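Local coordinates for glycosyl hydrolases family 2, sugar binding domain protein (Bacteroides uniformis str. 3978 T3 ii, PDB 6D1P), which is a gut bacterial beta-glucuronidase that probably hydrolyses O-glycosidic bonds to release glucuronic acid from conjugated substrates, at residues I643-N648 / L676-P681; L109-A114 / W137-T142. All blocks are in the same frame, centred on the assembly; numbering follows the deposited sequence.

Overall arrangement
Contacts 1 and 2 each join two antiparallel strands within a beta-sandwich domain, and they sit on opposite sides of the chain's centre. Contact 2 (L109-A114 / W137-T142) belongs to the N-terminal sugar-binding domain, contact 1 (I643-N648 / L676-P681) to the DUF4982 region that follows the barrel. Their centres are 55 Å apart and their nearest atoms about 34 Å, so they do not touch. In sequence the TIM barrel domain, which in this family carries the catalytic site, falls between them. None of the potassium or sodium ligands belongs to either contact. Contact 1 reaches the barrel domain through helix 550-564, whereas contact 2 packs inside its own sandwich.

Contact 1: I643-N648 / L676-P681; sequences ILVYSN and LRWNVP
The shortest polar bond between the strands runs from I643 N to W678 O, at 2.8 Å. W678 N returns it to I643 O at 3.1 Å, making I643 and W678 an antiparallel hydrogen-bonded pair, and R677 CA adds a CA-H...O contact to I643 O at 3.3 Å. Two residues on, V645 N donates to L676 O, while L644 and R677 form the non-hydrogen-bonded pair between these rungs.

Side chains alternate to the two faces. On the one bearing I643, V645, W678 and V680, the methyl CD1 of I643 lies across V680, 3.7 Å from V680 CB. V645 CG2 stands anti to its own carbonyl carbon and comes obliquely to the six-membered ring of W678, with V645 CG2 3.8 Å from W678 CZ3. L676 CD1 reaches past V645 to S647, where it lies 4.0 Å from S647 CB. On the reverse face L644 CD2 meets R677 CB at 3.7 Å. With R677 CG wedged between backbone N and carbonyl carbon (chi1 58°), the extended arginine chain leads away from L644 and ends in a salt bridge with D670.

This is the edge of a three-stranded sheet in a sandwich consistent with an immunoglobulin-like fold, with strand 677-680 outermost and strand 623-625 flanking strand 641-647 on its other side. The apolar face packs on strand 651-656 of the second sheet, W678 touching L654 and V680 touching V656, and K664 adds a cation-pi contact to W678. The reverse face meets helix 550-564, where L644 touches R555 and Y646 OH is hydrogen-bonded to D558.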
# COMPACT_ATOMS: atom_id res chain seq x y z
N ILE A 643 43.50 -15.74 17.99
CA ILE A 643 43.42 -14.59 17.10
C ILE A 643 43.78 -15.07 15.71
O ILE A 643 44.85 -15.66 15.51
CB ILE A 643 44.36 -13.45 17.55
CG1 ILE A 643 43.90 -12.80 18.84
CG2 ILE A 643 44.49 -12.37 16.47
CD1 ILE A 643 44.44 -13.46 20.08
N LEU A 644 42.90 -14.83 14.74
CA LEU A 644 43.16 -15.19 13.35
C LEU A 644 43.44 -13.93 12.54
O LEU A 644 42.87 -12.87 12.79
CB LEU A 644 41.98 -15.94 12.73
CG LEU A 644 41.33 -17.04 13.56
CD1 LEU A 644 39.95 -17.48 12.96
CD2 LEU A 644 42.26 -18.23 13.73
N VAL A 645 44.32 -14.05 11.56
CA VAL A 645 44.63 -12.92 10.70
C VAL A 645 44.48 -13.36 9.26
O VAL A 645 44.92 -14.46 8.89
CB VAL A 645 46.05 -12.38 10.95
CG1 VAL A 645 46.35 -11.27 9.98
CG2 VAL A 645 46.17 -11.87 12.38
N TYR A 646 43.86 -12.53 8.45
CA TYR A 646 43.67 -12.86 7.04
C TYR A 646 44.53 -11.90 6.23
O TYR A 646 44.22 -10.71 6.09
CB TYR A 646 42.17 -12.85 6.67
CG TYR A 646 41.54 -14.10 7.24
CD1 TYR A 646 41.52 -15.30 6.51
CD2 TYR A 646 41.05 -14.12 8.55
CE1 TYR A 646 40.99 -16.47 7.05
CE2 TYR A 646 40.52 -15.29 9.10
CZ TYR A 646 40.51 -16.46 8.34
OH TYR A 646 40.00 -17.61 8.88
N SER A 647 45.64 -12.43 5.73
CA SER A 647 46.58 -11.66 4.93
C SER A 647 47.09 -12.52 3.79
O SER A 647 47.18 -13.75 3.91
CB SER A 647 47.75 -11.16 5.81
OG SER A 647 48.82 -10.69 5.01
N ASN A 648 47.38 -11.88 2.65
CA ASN A 648 48.15 -12.48 1.58
C ASN A 648 49.64 -12.13 1.66
O ASN A 648 50.37 -12.35 0.68
CB ASN A 648 47.60 -12.06 0.22
CG ASN A 648 47.46 -10.56 0.10
OD1 ASN A 648 47.76 -9.81 1.04
ND2 ASN A 648 47.01 -10.10 -1.07
N LEU A 676 48.39 -18.07 9.82
CA LEU A 676 48.51 -16.79 10.52
C LEU A 676 47.50 -16.75 11.68
O LEU A 676 46.47 -16.07 11.64
CB LEU A 676 48.32 -15.64 9.55
CG LEU A 676 49.10 -15.85 8.25
CD1 LEU A 676 48.87 -14.73 7.22
CD2 LEU A 676 50.62 -16.05 8.53
N ARG A 677 47.81 -17.51 12.72
CA ARG A 677 46.97 -17.56 13.91
C ARG A 677 47.87 -17.72 15.13
O ARG A 677 48.91 -18.38 15.06
CB ARG A 677 45.96 -18.71 13.85
CG ARG A 677 46.60 -20.11 13.68
CD ARG A 677 45.55 -21.21 13.71
NE ARG A 677 46.16 -22.53 13.73
CZ ARG A 677 46.58 -23.17 12.64
NH1 ARG A 677 46.45 -22.62 11.44
NH2 ARG A 677 47.15 -24.37 12.76
N TRP A 678 47.46 -17.09 16.22
CA TRP A 678 48.14 -17.11 17.52
C TRP A 678 47.12 -17.37 18.62
O TRP A 678 45.97 -16.95 18.54
CB TRP A 678 48.84 -15.78 17.83
CG TRP A 678 49.95 -15.44 16.91
CD1 TRP A 678 51.28 -15.53 17.18
CD2 TRP A 678 49.84 -14.96 15.57
NE1 TRP A 678 52.01 -15.12 16.09
CE2 TRP A 678 51.15 -14.77 15.08
CE3 TRP A 678 48.76 -14.67 14.72
CZ2 TRP A 678 51.41 -14.30 13.80
CZ3 TRP A 678 49.02 -14.22 13.44
CH2 TRP A 678 50.34 -14.03 12.99
N ASN A 679 47.56 -18.06 19.66
CA ASN A 679 46.83 -18.09 20.92
C ASN A 679 47.54 -17.15 21.88
O ASN A 679 48.77 -17.06 21.88
CB ASN A 679 46.74 -19.50 21.49
CG ASN A 679 45.79 -20.38 20.70
OD1 ASN A 679 45.48 -20.09 19.55
ND2 ASN A 679 45.32 -21.45 21.33
N VAL A 680 46.76 -16.42 22.66
CA VAL A 680 47.31 -15.26 23.36
C VAL A 680 46.59 -15.08 24.69
O VAL A 680 45.39 -15.37 24.78
CB VAL A 680 47.21 -13.99 22.49
CG1 VAL A 680 47.69 -12.79 23.24
CG2 VAL A 680 47.99 -14.13 21.17
N PRO A 681 47.27 -14.63 25.74
CA PRO A 681 46.53 -14.17 26.92
C PRO A 681 45.93 -12.80 26.65
O PRO A 681 46.52 -11.96 25.97
CB PRO A 681 47.62 -14.09 28.00
CG PRO A 681 48.86 -13.75 27.23
CD PRO A 681 48.73 -14.58 25.96

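Contact 2: L109-A114 / W137-T142; sequences LEFEGA and WKADIT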
# COMPACT_ATOMS: atom_id res chain seq x y z
N LEU A 109 11.87 6.49 -26.74
CA LEU A 109 12.21 6.28 -25.34
C LEU A 109 12.84 4.91 -25.22
O LEU A 109 12.28 3.91 -25.70
CB LEU A 109 10.97 6.38 -24.46
CG LEU A 109 10.34 7.77 -24.47
CD1 LEU A 109 9.06 7.77 -23.67
CD2 LEU A 109 11.32 8.78 -23.91
N GLU A 110 14.03 4.87 -24.65
CA GLU A 110 14.77 3.64 -24.46
C GLU A 110 14.71 3.26 -22.99
O GLU A 110 14.92 4.11 -22.12
CB GLU A 110 16.23 3.81 -24.89
CG GLU A 110 16.62 3.07 -26.13
CD GLU A 110 18.12 2.98 -26.27
OE1 GLU A 110 18.83 3.44 -25.35
OE2 GLU A 110 18.59 2.44 -27.29
N PHE A 111 14.44 1.98 -22.72
CA PHE A 111 14.32 1.47 -21.36
C PHE A 111 15.43 0.45 -21.13
O PHE A 111 15.42 -0.62 -21.74
CB PHE A 111 12.95 0.83 -21.12
CG PHE A 111 11.82 1.79 -21.29
CD1 PHE A 111 11.26 2.00 -22.52
CD2 PHE A 111 11.31 2.47 -20.20
CE1 PHE A 111 10.21 2.88 -22.68
CE2 PHE A 111 10.26 3.36 -20.35
CZ PHE A 111 9.72 3.57 -21.58
N GLU A 112 16.39 0.79 -20.27
CA GLU A 112 17.42 -0.18 -19.93
C GLU A 112 16.90 -1.24 -18.98
O GLU A 112 17.54 -2.28 -18.81
CB GLU A 112 18.64 0.53 -19.33
CG GLU A 112 19.22 1.57 -20.28
CD GLU A 112 20.52 2.20 -19.78
OE1 GLU A 112 20.99 1.84 -18.69
OE2 GLU A 112 21.06 3.06 -20.50
N GLY A 113 15.74 -1.00 -18.37
CA GLY A 113 15.09 -2.01 -17.55
C GLY A 113 13.96 -1.44 -16.74
O GLY A 113 14.12 -0.40 -16.09
N ALA A 114 12.80 -2.10 -16.74
CA ALA A 114 11.67 -1.67 -15.93
C ALA A 114 10.85 -2.90 -15.57
O ALA A 114 10.65 -3.78 -16.42
CB ALA A 114 10.81 -0.65 -16.67
N TRP A 137 14.46 -2.58 -24.08
CA TRP A 137 13.43 -2.44 -25.09
C TRP A 137 13.22 -0.95 -25.31
O TRP A 137 13.71 -0.13 -24.54
CB TRP A 137 12.14 -3.16 -24.65
CG TRP A 137 11.65 -2.69 -23.29
CD1 TRP A 137 12.17 -3.03 -22.07
CD2 TRP A 137 10.55 -1.82 -23.03
NE1 TRP A 137 11.46 -2.41 -21.07
CE2 TRP A 137 10.46 -1.65 -21.63
CE3 TRP A 137 9.64 -1.15 -23.85
CZ2 TRP A 137 9.51 -0.84 -21.03
CZ3 TRP A 137 8.67 -0.34 -23.24
CH2 TRP A 137 8.63 -0.19 -21.85
N LYS A 138 12.49 -0.61 -26.37
CA LYS A 138 12.26 0.79 -26.68
C LYS A 138 10.82 1.00 -27.15
O LYS A 138 10.09 0.06 -27.48
CB LYS A 138 13.24 1.30 -27.74
CG LYS A 138 13.10 0.65 -29.11
CD LYS A 138 14.11 1.24 -30.09
CE LYS A 138 14.15 0.46 -31.38
NZ LYS A 138 12.77 0.33 -31.94
N ALA A 139 10.41 2.27 -27.16
CA ALA A 139 9.11 2.69 -27.66
C ALA A 139 9.32 3.83 -28.64
O ALA A 139 9.91 4.86 -28.27
CB ALA A 139 8.18 3.12 -26.52
N ASP A 140 8.86 3.66 -29.87
CA ASP A 140 9.03 4.66 -30.92
C ASP A 140 7.87 5.64 -30.83
O ASP A 140 6.74 5.32 -31.21
CB ASP A 140 9.11 3.98 -32.29
CG ASP A 140 9.68 4.90 -33.36
OD1 ASP A 140 9.18 6.04 -33.49
OD2 ASP A 140 10.63 4.49 -34.08
N ILE A 141 8.14 6.85 -30.33
CA ILE A 141 7.08 7.82 -30.11
C ILE A 141 6.98 8.83 -31.25
O ILE A 141 6.25 9.82 -31.13
CB ILE A 141 7.26 8.53 -28.77
CG1 ILE A 141 8.53 9.37 -28.80
CG2 ILE A 141 7.31 7.52 -27.64
CD1 ILE A 141 8.72 10.18 -27.56
N THR A 142 7.66 8.56 -32.36
CA THR A 142 7.82 9.56 -33.42
C THR A 142 6.48 10.01 -33.98
O THR A 142 6.20 11.22 -34.06
CB THR A 142 8.71 8.97 -34.53
OG1 THR A 142 10.01 8.68 -34.00
CG2 THR A 142 8.86 9.95 -35.68
O HOH W 1 12.56 -4.19 -18.83
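Strands 109-111 and 137-140 run antiparallel, their short axes 4.8 Å apart at 165°, and are laced by reciprocal backbone bonds at the hydrogen-bonded pairs L109-A139 and F111-W137. The pairing forms one margin of a four-stranded sheet in the jelly-roll-like sandwich of the sugar-binding domain, with strand 137-140 outermost.

F111 and W137 carry the contact. Their rings form an offset stack, their planes nearly parallel, at 7°, with the F111 ring and W137 six-membered ring centroids 4.0 Å apart. F111 CD1 comes to 3.5 Å from W137 CH2, while F111 CB lies over the indole's five-membered ring in a CH-pi contact. The indole reaches this place because W137 CG sits between backbone N and carbonyl carbon (chi1 55°), laying the ring across F111. Both side chains also touch V120 of the opposing sheet, and H130 stacks on W137. Putting an alanine in place of W137 takes away the indole over F111, which would probably leave a gap beside F111 and strand 117-122 and the phenyl ring less fixed in its rotation.

A water accepts from A114 N at 3.0 Å and, weakly, from W137 NE1. Farther along this face, L109 CG meets I141 CD1 at 4.2 Å. On the reverse face E110 CG passes K138 CB, and the buried carboxylate of E110 forms a salt bridge with K28 and accepts a hydrogen bond from I23 N. Strand 137-140 closes with an Asx turn, D140 OD1 accepting from T142 N at 3.2 Å and from T142 OG1 at 2.8 Å.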